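Local structure of N utilization substance protein B (Aquifex aeolicus, 3R2C) at residues S63-H68 against W72-L77; A90-L95 against R102-I107. The protein probably serves in transcription antitermination of ribosomal RNA operons, binding the boxA antiterminator sequence of their transcripts as an RNA-binding factor. One frame throughout, in Å; residues are numbered along the deposited sequence.

Contact 1. Residues S63-H68 against W72-L77. With nucleotides of chain E.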
loop_
_atom_site.group_PDB
_atom_site.type_symbol
_atom_site.label_atom_id
_atom_site.label_comp_id
_atom_site.label_asym_id
_atom_site.label_seq_id
_atom_site.Cartn_x
_atom_site.Cartn_y
_atom_site.Cartn_z
ATOM N N SER A 63 -13.966 7.475 5.598
ATOM C CA SER A 63 -15.320 8.003 5.422
ATOM C C SER A 63 -15.375 9.036 4.292
ATOM O O SER A 63 -16.303 9.051 3.477
ATOM C CB SER A 63 -15.792 8.638 6.728
ATOM O OG SER A 63 -17.039 9.271 6.561
ATOM N N ILE A 64 -14.388 9.922 4.253
ATOM C CA ILE A 64 -14.335 10.934 3.199
ATOM C C ILE A 64 -14.235 10.263 1.830
ATOM O O ILE A 64 -14.911 10.644 0.885
ATOM C CB ILE A 64 -13.143 11.869 3.399
ATOM C CG1 ILE A 64 -13.434 12.809 4.575
ATOM C CG2 ILE A 64 -12.852 12.641 2.109
ATOM C CD1 ILE A 64 -12.215 13.484 5.130
ATOM N N ILE A 65 -13.393 9.246 1.734
ATOM C CA ILE A 65 -13.246 8.500 0.494
ATOM C C ILE A 65 -14.570 7.820 0.124
ATOM O O ILE A 65 -15.026 7.921 -1.008
ATOM C CB ILE A 65 -12.105 7.462 0.620
ATOM C CG1 ILE A 65 -10.742 8.185 0.675
ATOM C CG2 ILE A 65 -12.142 6.460 -0.529
ATOM C CD1 ILE A 65 -9.598 7.273 1.166
ATOM N N GLU A 66 -15.195 7.146 1.088
ATOM C CA GLU A 66 -16.430 6.410 0.819
ATOM C C GLU A 66 -17.572 7.313 0.360
ATOM O O GLU A 66 -18.384 6.917 -0.469
ATOM C CB GLU A 66 -16.856 5.601 2.053
ATOM C CG GLU A 66 -16.158 4.255 2.137
ATOM C CD GLU A 66 -16.705 3.370 3.252
ATOM O OE1 GLU A 66 -17.426 3.892 4.132
ATOM O OE2 GLU A 66 -16.413 2.153 3.246
ATOM N N LYS A 67 -17.630 8.527 0.893
ATOM C CA LYS A 67 -18.635 9.492 0.461
ATOM C C LYS A 67 -18.608 9.717 -1.053
ATOM O O LYS A 67 -19.612 10.121 -1.632
ATOM C CB LYS A 67 -18.450 10.821 1.192
ATOM C CG LYS A 67 -19.541 11.842 0.911
ATOM C CD LYS A 67 -19.564 12.929 1.978
ATOM C CE LYS A 67 -20.816 13.793 1.874
ATOM N NZ LYS A 67 -20.883 14.823 2.953
ATOM N N HIS A 68 -17.470 9.452 -1.693
ATOM C CA HIS A 68 -17.341 9.676 -3.130
ATOM C C HIS A 68 -17.171 8.389 -3.913
ATOM O O HIS A 68 -16.739 8.422 -5.052
ATOM C CB HIS A 68 -16.165 10.627 -3.418
ATOM C CG HIS A 68 -16.342 11.974 -2.800
ATOM N ND1 HIS A 68 -16.984 13.011 -3.447
ATOM C CD2 HIS A 68 -16.017 12.446 -1.570
ATOM C CE1 HIS A 68 -17.035 14.064 -2.649
ATOM N NE2 HIS A 68 -16.453 13.745 -1.504
ATOM N N TRP A 72 -20.138 2.111 -2.886
ATOM C CA TRP A 72 -19.226 1.004 -2.633
ATOM C C TRP A 72 -18.582 1.145 -1.240
ATOM O O TRP A 72 -18.402 2.254 -0.727
ATOM C CB TRP A 72 -18.214 0.858 -3.781
ATOM C CG TRP A 72 -18.892 0.712 -5.156
ATOM C CD1 TRP A 72 -19.389 1.723 -5.932
ATOM C CD2 TRP A 72 -19.136 -0.504 -5.896
ATOM N NE1 TRP A 72 -19.922 1.222 -7.094
ATOM C CE2 TRP A 72 -19.781 -0.140 -7.098
ATOM C CE3 TRP A 72 -18.875 -1.858 -5.658
ATOM C CZ2 TRP A 72 -20.168 -1.080 -8.060
ATOM C CZ3 TRP A 72 -19.263 -2.794 -6.618
ATOM C CH2 TRP A 72 -19.900 -2.397 -7.803
ATOM N N SER A 73 -18.250 0.013 -0.633
ATOM C CA SER A 73 -17.477 0.031 0.595
ATOM C C SER A 73 -15.988 0.151 0.194
ATOM O O SER A 73 -15.591 -0.229 -0.924
ATOM C CB SER A 73 -17.769 -1.200 1.480
ATOM O OG SER A 73 -17.733 -2.424 0.763
ATOM N N ILE A 74 -15.172 0.724 1.076
ATOM C CA ILE A 74 -13.781 0.999 0.720
ATOM C C ILE A 74 -12.971 -0.296 0.578
ATOM O O ILE A 74 -11.930 -0.313 -0.074
ATOM C CB ILE A 74 -13.119 1.949 1.739
ATOM C CG1 ILE A 74 -11.914 2.662 1.104
ATOM C CG2 ILE A 74 -12.730 1.184 2.999
ATOM C CD1 ILE A 74 -11.272 3.723 2.005
ATOM N N ASP A 75 -13.459 -1.393 1.151
ATOM C CA ASP A 75 -12.794 -2.681 0.949
ATOM C C ASP A 75 -12.862 -3.176 -0.511
ATOM O O ASP A 75 -12.153 -4.108 -0.877
ATOM C CB ASP A 75 -13.319 -3.743 1.925
ATOM C CG ASP A 75 -14.838 -3.943 1.844
ATOM O OD1 ASP A 75 -15.458 -3.679 0.791
ATOM O OD2 ASP A 75 -15.405 -4.403 2.856
ATOM N N ARG A 76 -13.690 -2.542 -1.342
ATOM C CA ARG A 76 -13.756 -2.874 -2.778
ATOM C C ARG A 76 -12.504 -2.477 -3.540
ATOM O O ARG A 76 -12.139 -3.111 -4.531
ATOM C CB ARG A 76 -14.913 -2.143 -3.449
ATOM C CG ARG A 76 -16.265 -2.641 -3.089
ATOM C CD ARG A 76 -16.738 -3.672 -4.089
ATOM N NE ARG A 76 -17.973 -4.309 -3.638
ATOM C CZ ARG A 76 -18.548 -5.329 -4.255
ATOM N NH1 ARG A 76 -18.005 -5.827 -5.358
ATOM N NH2 ARG A 76 -19.661 -5.861 -3.763
ATOM N N LEU A 77 -11.869 -1.392 -3.113
ATOM C CA LEU A 77 -10.694 -0.883 -3.822
ATOM C C LEU A 77 -9.531 -1.856 -3.763
ATOM O O LEU A 77 -9.413 -2.636 -2.829
ATOM C CB LEU A 77 -10.274 0.454 -3.214
ATOM C CG LEU A 77 -11.379 1.516 -3.135
ATOM C CD1 LEU A 77 -10.753 2.895 -2.902
ATOM C CD2 LEU A 77 -12.218 1.520 -4.388
ATOM P P U E 7 -13.647 10.234 -14.361
ATOM O OP1 U E 7 -13.417 9.685 -15.713
ATOM O OP2 U E 7 -14.748 11.200 -14.152
ATOM O "O5'" U E 7 -13.762 9.046 -13.310
ATOM C "C5'" U E 7 -12.906 7.919 -13.394
ATOM C "C4'" U E 7 -13.318 6.840 -12.420
ATOM O "O4'" U E 7 -13.464 7.417 -11.088
ATOM C "C3'" U E 7 -14.648 6.153 -12.732
ATOM O "O3'" U E 7 -14.578 4.788 -12.332
ATOM C "C2'" U E 7 -15.623 6.878 -11.826
ATOM O "O2'" U E 7 -16.786 6.140 -11.514
ATOM C "C1'" U E 7 -14.754 7.117 -10.594
ATOM N N1 U E 7 -15.209 8.231 -9.748
ATOM C C2 U E 7 -15.802 7.866 -8.554
ATOM O O2 U E 7 -15.935 6.706 -8.197
ATOM N N3 U E 7 -16.231 8.913 -7.791
ATOM C C4 U E 7 -16.136 10.252 -8.081
ATOM O O4 U E 7 -16.581 11.046 -7.256
ATOM C C5 U E 7 -15.525 10.559 -9.341
ATOM C C6 U E 7 -15.093 9.555 -10.120
ATOM P P U E 8 -15.454 3.680 -13.083
ATOM O OP1 U E 8 -15.934 4.291 -14.352
ATOM O OP2 U E 8 -16.454 3.176 -12.105
ATOM O "O5'" U E 8 -14.377 2.549 -13.388
ATOM C "C5'" U E 8 -13.113 2.887 -13.938
ATOM C "C4'" U E 8 -12.163 1.714 -13.920
ATOM O "O4'" U E 8 -11.362 1.735 -12.697
ATOM C "C3'" U E 8 -12.822 0.325 -13.969
ATOM O "O3'" U E 8 -12.060 -0.532 -14.816
ATOM C "C2'" U E 8 -12.689 -0.160 -12.530
ATOM O "O2'" U E 8 -12.714 -1.561 -12.374
ATOM C "C1'" U E 8 -11.332 0.425 -12.179
ATOM N N1 U E 8 -11.016 0.444 -10.732
ATOM C C2 U E 8 -9.674 0.241 -10.446
ATOM O O2 U E 8 -8.810 0.131 -11.306
ATOM N N3 U E 8 -9.376 0.207 -9.112
ATOM C C4 U E 8 -10.259 0.327 -8.057
ATOM O O4 U E 8 -9.815 0.268 -6.912
ATOM C C5 U E 8 -11.634 0.504 -8.427
ATOM C C6 U E 8 -11.959 0.539 -9.727
HETATM O O HOH W 1 -19.768 4.650 -0.845
#

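Contact 2. Residues A90-L95 against R102-I107. With nucleotides of chain E.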
loop_
_atom_site.group_PDB
_atom_site.type_symbol
_atom_site.label_atom_id
_atom_site.label_comp_id
_atom_site.label_asym_id
_atom_site.label_seq_id
_atom_site.Cartn_x
_atom_site.Cartn_y
_atom_site.Cartn_z
ATOM N N ALA A 90 -4.859 12.512 3.262
ATOM C CA ALA A 90 -4.096 12.976 4.412
ATOM C C ALA A 90 -3.317 14.248 4.057
ATOM O O ALA A 90 -3.299 15.205 4.835
ATOM C CB ALA A 90 -3.142 11.887 4.907
ATOM N N GLU A 91 -2.679 14.278 2.893
ATOM C CA GLU A 91 -1.866 15.451 2.553
ATOM C C GLU A 91 -2.700 16.643 2.085
ATOM O O GLU A 91 -2.455 17.780 2.493
ATOM C CB GLU A 91 -0.808 15.137 1.482
ATOM C CG GLU A 91 0.244 16.248 1.423
ATOM C CD GLU A 91 1.488 15.860 0.657
ATOM O OE1 GLU A 91 1.492 14.781 0.026
ATOM O OE2 GLU A 91 2.465 16.644 0.688
ATOM N N LEU A 92 -3.672 16.394 1.219
ATOM C CA LEU A 92 -4.452 17.485 0.630
ATOM C C LEU A 92 -5.339 18.141 1.676
ATOM O O LEU A 92 -5.523 19.347 1.682
ATOM C CB LEU A 92 -5.333 16.958 -0.505
ATOM C CG LEU A 92 -4.555 16.605 -1.775
ATOM C CD1 LEU A 92 -5.479 15.898 -2.770
ATOM C CD2 LEU A 92 -3.912 17.853 -2.400
ATOM N N ILE A 93 -5.881 17.331 2.571
ATOM C CA ILE A 93 -6.909 17.817 3.477
ATOM C C ILE A 93 -6.386 18.004 4.879
ATOM O O ILE A 93 -6.506 19.083 5.443
ATOM C CB ILE A 93 -8.120 16.891 3.486
ATOM C CG1 ILE A 93 -8.775 16.926 2.103
ATOM C CG2 ILE A 93 -9.111 17.309 4.579
ATOM C CD1 ILE A 93 -10.169 16.365 2.063
ATOM N N PHE A 94 -5.788 16.967 5.442
ATOM C CA PHE A 94 -5.417 17.031 6.841
ATOM C C PHE A 94 -4.120 17.817 7.042
ATOM O O PHE A 94 -3.910 18.405 8.096
ATOM C CB PHE A 94 -5.384 15.618 7.447
ATOM C CG PHE A 94 -6.753 15.031 7.620
ATOM C CD1 PHE A 94 -7.359 14.327 6.595
ATOM C CD2 PHE A 94 -7.465 15.241 8.804
ATOM C CE1 PHE A 94 -8.639 13.807 6.754
ATOM C CE2 PHE A 94 -8.740 14.728 8.976
ATOM C CZ PHE A 94 -9.331 14.009 7.954
ATOM N N LEU A 95 -3.270 17.870 6.024
ATOM C CA LEU A 95 -2.090 18.727 6.104
ATOM C C LEU A 95 -2.275 20.008 5.273
ATOM O O LEU A 95 -1.364 20.824 5.187
ATOM C CB LEU A 95 -0.838 17.967 5.673
ATOM C CG LEU A 95 -0.420 16.813 6.591
ATOM C CD1 LEU A 95 0.780 16.086 6.003
ATOM C CD2 LEU A 95 -0.112 17.303 8.010
ATOM N N ARG A 102 0.977 18.993 -7.171
ATOM C CA ARG A 102 2.130 18.107 -7.049
ATOM C C ARG A 102 1.769 16.867 -6.261
ATOM O O ARG A 102 2.295 15.793 -6.518
ATOM C CB ARG A 102 3.295 18.813 -6.381
ATOM C CG ARG A 102 4.042 19.717 -7.326
ATOM C CD ARG A 102 5.019 20.585 -6.579
ATOM N NE ARG A 102 5.733 21.477 -7.485
ATOM C CZ ARG A 102 6.391 22.558 -7.093
ATOM N NH1 ARG A 102 6.414 22.892 -5.812
ATOM N NH2 ARG A 102 7.019 23.308 -7.983
ATOM N N VAL A 103 0.872 17.018 -5.297
ATOM C CA VAL A 103 0.388 15.858 -4.563
ATOM C C VAL A 103 -0.294 14.890 -5.527
ATOM O O VAL A 103 -0.011 13.695 -5.511
ATOM C CB VAL A 103 -0.586 16.259 -3.435
ATOM C CG1 VAL A 103 -1.175 15.016 -2.776
ATOM C CG2 VAL A 103 0.134 17.129 -2.409
ATOM N N PHE A 104 -1.188 15.413 -6.360
ATOM C CA PHE A 104 -1.906 14.593 -7.330
ATOM C C PHE A 104 -0.929 13.871 -8.239
ATOM O O PHE A 104 -1.076 12.679 -8.508
ATOM C CB PHE A 104 -2.837 15.450 -8.207
ATOM C CG PHE A 104 -4.242 15.622 -7.656
ATOM C CD1 PHE A 104 -4.562 16.704 -6.850
ATOM C CD2 PHE A 104 -5.254 14.728 -7.996
ATOM C CE1 PHE A 104 -5.852 16.873 -6.359
ATOM C CE2 PHE A 104 -6.554 14.902 -7.509
ATOM C CZ PHE A 104 -6.850 15.972 -6.695
ATOM N N ILE A 105 0.049 14.607 -8.756
ATOM C CA ILE A 105 0.977 14.027 -9.705
ATOM C C ILE A 105 1.718 12.844 -9.079
ATOM O O ILE A 105 1.786 11.773 -9.677
ATOM C CB ILE A 105 1.976 15.072 -10.225
ATOM C CG1 ILE A 105 1.306 15.936 -11.295
ATOM C CG2 ILE A 105 3.228 14.391 -10.807
ATOM C CD1 ILE A 105 2.025 17.236 -11.551
ATOM N N ASP A 106 2.259 13.025 -7.877
ATOM C CA ASP A 106 2.997 11.939 -7.221
ATOM C C ASP A 106 2.098 10.757 -6.805
ATOM O O ASP A 106 2.524 9.603 -6.887
ATOM C CB ASP A 106 3.786 12.481 -6.025
ATOM C CG ASP A 106 4.988 13.318 -6.464
ATOM O OD1 ASP A 106 5.414 13.180 -7.634
ATOM O OD2 ASP A 106 5.511 14.099 -5.643
ATOM N N ILE A 107 0.862 11.030 -6.389
ATOM C CA ILE A 107 -0.045 9.948 -5.959
ATOM C C ILE A 107 -0.384 9.066 -7.158
ATOM O O ILE A 107 -0.311 7.849 -7.073
ATOM C CB ILE A 107 -1.371 10.463 -5.352
ATOM C CG1 ILE A 107 -1.138 11.178 -4.021
ATOM C CG2 ILE A 107 -2.361 9.314 -5.148
ATOM C CD1 ILE A 107 -0.460 10.338 -2.972
ATOM O "O5'" G E 1 12.262 21.328 -8.746
ATOM C "C5'" G E 1 12.685 20.306 -9.643
ATOM C "C4'" G E 1 11.522 19.724 -10.405
ATOM O "O4'" G E 1 10.661 18.993 -9.481
ATOM C "C3'" G E 1 10.611 20.739 -11.083
ATOM O "O3'" G E 1 9.990 20.090 -12.188
ATOM C "C2'" G E 1 9.579 21.000 -9.983
ATOM O "O2'" G E 1 8.367 21.586 -10.413
ATOM C "C1'" G E 1 9.376 19.576 -9.464
ATOM N N9 G E 1 8.851 19.471 -8.104
ATOM C C8 G E 1 8.976 20.253 -6.977
ATOM N N7 G E 1 8.347 19.739 -5.944
ATOM C C5 G E 1 7.792 18.557 -6.419
ATOM C C6 G E 1 6.990 17.552 -5.798
ATOM O O6 G E 1 6.593 17.515 -4.641
ATOM N N1 G E 1 6.653 16.516 -6.667
ATOM C C2 G E 1 7.034 16.465 -7.984
ATOM N N2 G E 1 6.636 15.418 -8.713
ATOM N N3 G E 1 7.763 17.392 -8.571
ATOM C C4 G E 1 8.098 18.392 -7.740
ATOM P P U E 4 -2.192 21.021 -12.060
ATOM O OP1 U E 4 -1.685 21.096 -13.446
ATOM O OP2 U E 4 -3.172 22.029 -11.595
ATOM O "O5'" U E 4 -2.748 19.570 -11.774
ATOM C "C5'" U E 4 -1.893 18.447 -11.812
ATOM C "C4'" U E 4 -2.698 17.195 -11.896
ATOM O "O4'" U E 4 -3.455 17.040 -10.678
ATOM C "C3'" U E 4 -3.748 17.183 -12.989
ATOM O "O3'" U E 4 -3.194 16.843 -14.248
ATOM C "C2'" U E 4 -4.774 16.183 -12.454
ATOM O "O2'" U E 4 -4.340 14.849 -12.680
ATOM C "C1'" U E 4 -4.705 16.453 -10.954
ATOM N N1 U E 4 -5.765 17.361 -10.463
ATOM C C2 U E 4 -7.067 16.906 -10.433
ATOM O O2 U E 4 -7.415 15.824 -10.870
ATOM N N3 U E 4 -7.973 17.787 -9.903
ATOM C C4 U E 4 -7.718 19.031 -9.376
ATOM O O4 U E 4 -8.657 19.688 -8.927
ATOM C C5 U E 4 -6.345 19.425 -9.402
ATOM C C6 U E 4 -5.442 18.583 -9.922
ATOM P P C E 3 4.524 21.766 -13.011
ATOM O OP1 C E 3 4.742 23.107 -13.597
ATOM O OP2 C E 3 5.466 21.277 -11.969
ATOM O "O5'" C E 3 3.038 21.645 -12.482
ATOM C "C5'" C E 3 2.547 20.402 -12.023
ATOM C "C4'" C E 3 1.397 20.587 -11.075
ATOM O "O4'" C E 3 1.899 21.111 -9.811
ATOM C "C3'" C E 3 0.322 21.565 -11.546
ATOM O "O3'" C E 3 -0.941 21.113 -11.078
ATOM C "C2'" C E 3 0.707 22.848 -10.814
ATOM O "O2'" C E 3 -0.351 23.765 -10.640
ATOM C "C1'" C E 3 1.193 22.287 -9.484
ATOM N N1 C E 3 2.086 23.184 -8.732
ATOM C C2 C E 3 1.779 23.443 -7.393
ATOM O O2 C E 3 0.783 22.903 -6.881
ATOM N N3 C E 3 2.583 24.269 -6.681
ATOM C C4 C E 3 3.647 24.829 -7.260
ATOM N N4 C E 3 4.402 25.635 -6.505
ATOM C C5 C E 3 3.980 24.586 -8.624
ATOM C C6 C E 3 3.180 23.764 -9.315
#

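Contact 1. Residues S63-H68 against W72-L77
Glu66 reaches from helix 58-66 across to the backbone of Ile74, where its OE2 takes the N-H of Ile74 N at 2.9 Å. The bond is moderately bent (153° at the hydrogen) and uses the anti lone pair of OE2, the one turned away from OE1. With an alanine in place of Glu66, the Ile74 N-H would probably lose its acceptor, and the start of the 3-10 turn would be freer to shift. With CG anti to its own carbonyl carbon (chi1 -84°) and the chain extended beyond it, the carboxylate spans the gap, and its methylene CG lies 3.8 Å from Ile74 CB, the two side chains crossing at about a right angle. On the buried side Ile74 extends its CG1-CD1 branch, and CD1 comes to 3.8 Å from Ile65 CG2, again nearly perpendicular; Ile65 in turn packs on Leu85 and Val89 of helix 79-94. Water 1 makes a second bridge, donating to Glu66 O at 2.7 Å and to Trp72 O at 2.8 Å. Within 72-77, Ser73 OG gives a hydrogen bond to Asp75 OD1 (2.6 Å), approaching from above the carboxylate plane. The loop thus closed borders bound RNA: N3 of U7 of chain E donates to His68 O at 2.8 Å, a main-chain contact consistent with uracil recognition, and O4 of U8 of chain E lies against Leu77. The arrangement is a helix-to-helix connection folded back on its own helix, forming part of the RNA-binding surface of this all-helical NusB fold.

Contact 2. Residues A90-L95 against R102-I107
Val103 sits between Glu91 and Leu92: its CG2 lies 3.6 Å from Glu91 CD, while its CB meets Leu92 CD2 at 3.8 Å. Val103 and Leu92 lie alongside each other, their side chains pointing opposite ways. The other methyl of Leu92, CD1, approaches Phe104 CE1 at 3.7 Å, crossing that side chain at about a right angle. No hydrogen bond joins the two segments; the axes of their short helical segments, roughly antiparallel at 156°, come within 10.5 Å. In the next shell, Leu127 of helix 117-137 packs on both Leu92 and Phe104. The buried carboxylate of Glu91 is satisfied by Tyr46 and by a salt bridge to Arg8. On the RNA side, one face of the Phe104 ring carries U4 of chain E, whose N1 lies 3.5 Å above the centre of the ring plane. Asp106 grips the edge of G1 of chain E with two bonds: OD1 accepts from N2 at 2.8 Å and OD2 from N1 at 2.9 Å, both nearly straight. Salt bridges from Lys5 to OD1 and from Arg8 to OD2 hold this carboxylate and would probably favour its charged form. Arg102, extended from CG to NE (chi2 170°, chi3 -179°), slips its guanidinium between two bases, with G1 C8 over the centre of one face and C3 of chain E, offset, over the other; Glu99 holds its NH1. Helix 100-114 therefore packs into the NusB core through Val103 and Phe104 and meets RNA through Arg102, Phe104 and Asp106, an RNA-recognition site that combines base stacking with carboxylate reading of a guanine edge.

In the fold
From the N terminus, helices 3-21, 25-36 and 41-56 come before either contact. Contact 1 closes the short loop that leaves helix 58-66 and leads into helix 79-94; contact 2 then pairs the end of helix 79-94 with helix 100-114 across the next connection. The two closures are in series, neither nested nor crossed, with centres about 18 Å apart. Helix 79-94 joins them: Phe94 CE1 touches Ile64 CD1 at 3.9 Å. Helix 117-137, which follows, packs against residues of both contacts, Ile130 on Ile64 and Tyr134 on Ile93. Contact 1 lies at the surface and contact 2 is buried, yet nucleotides of chain E run past both.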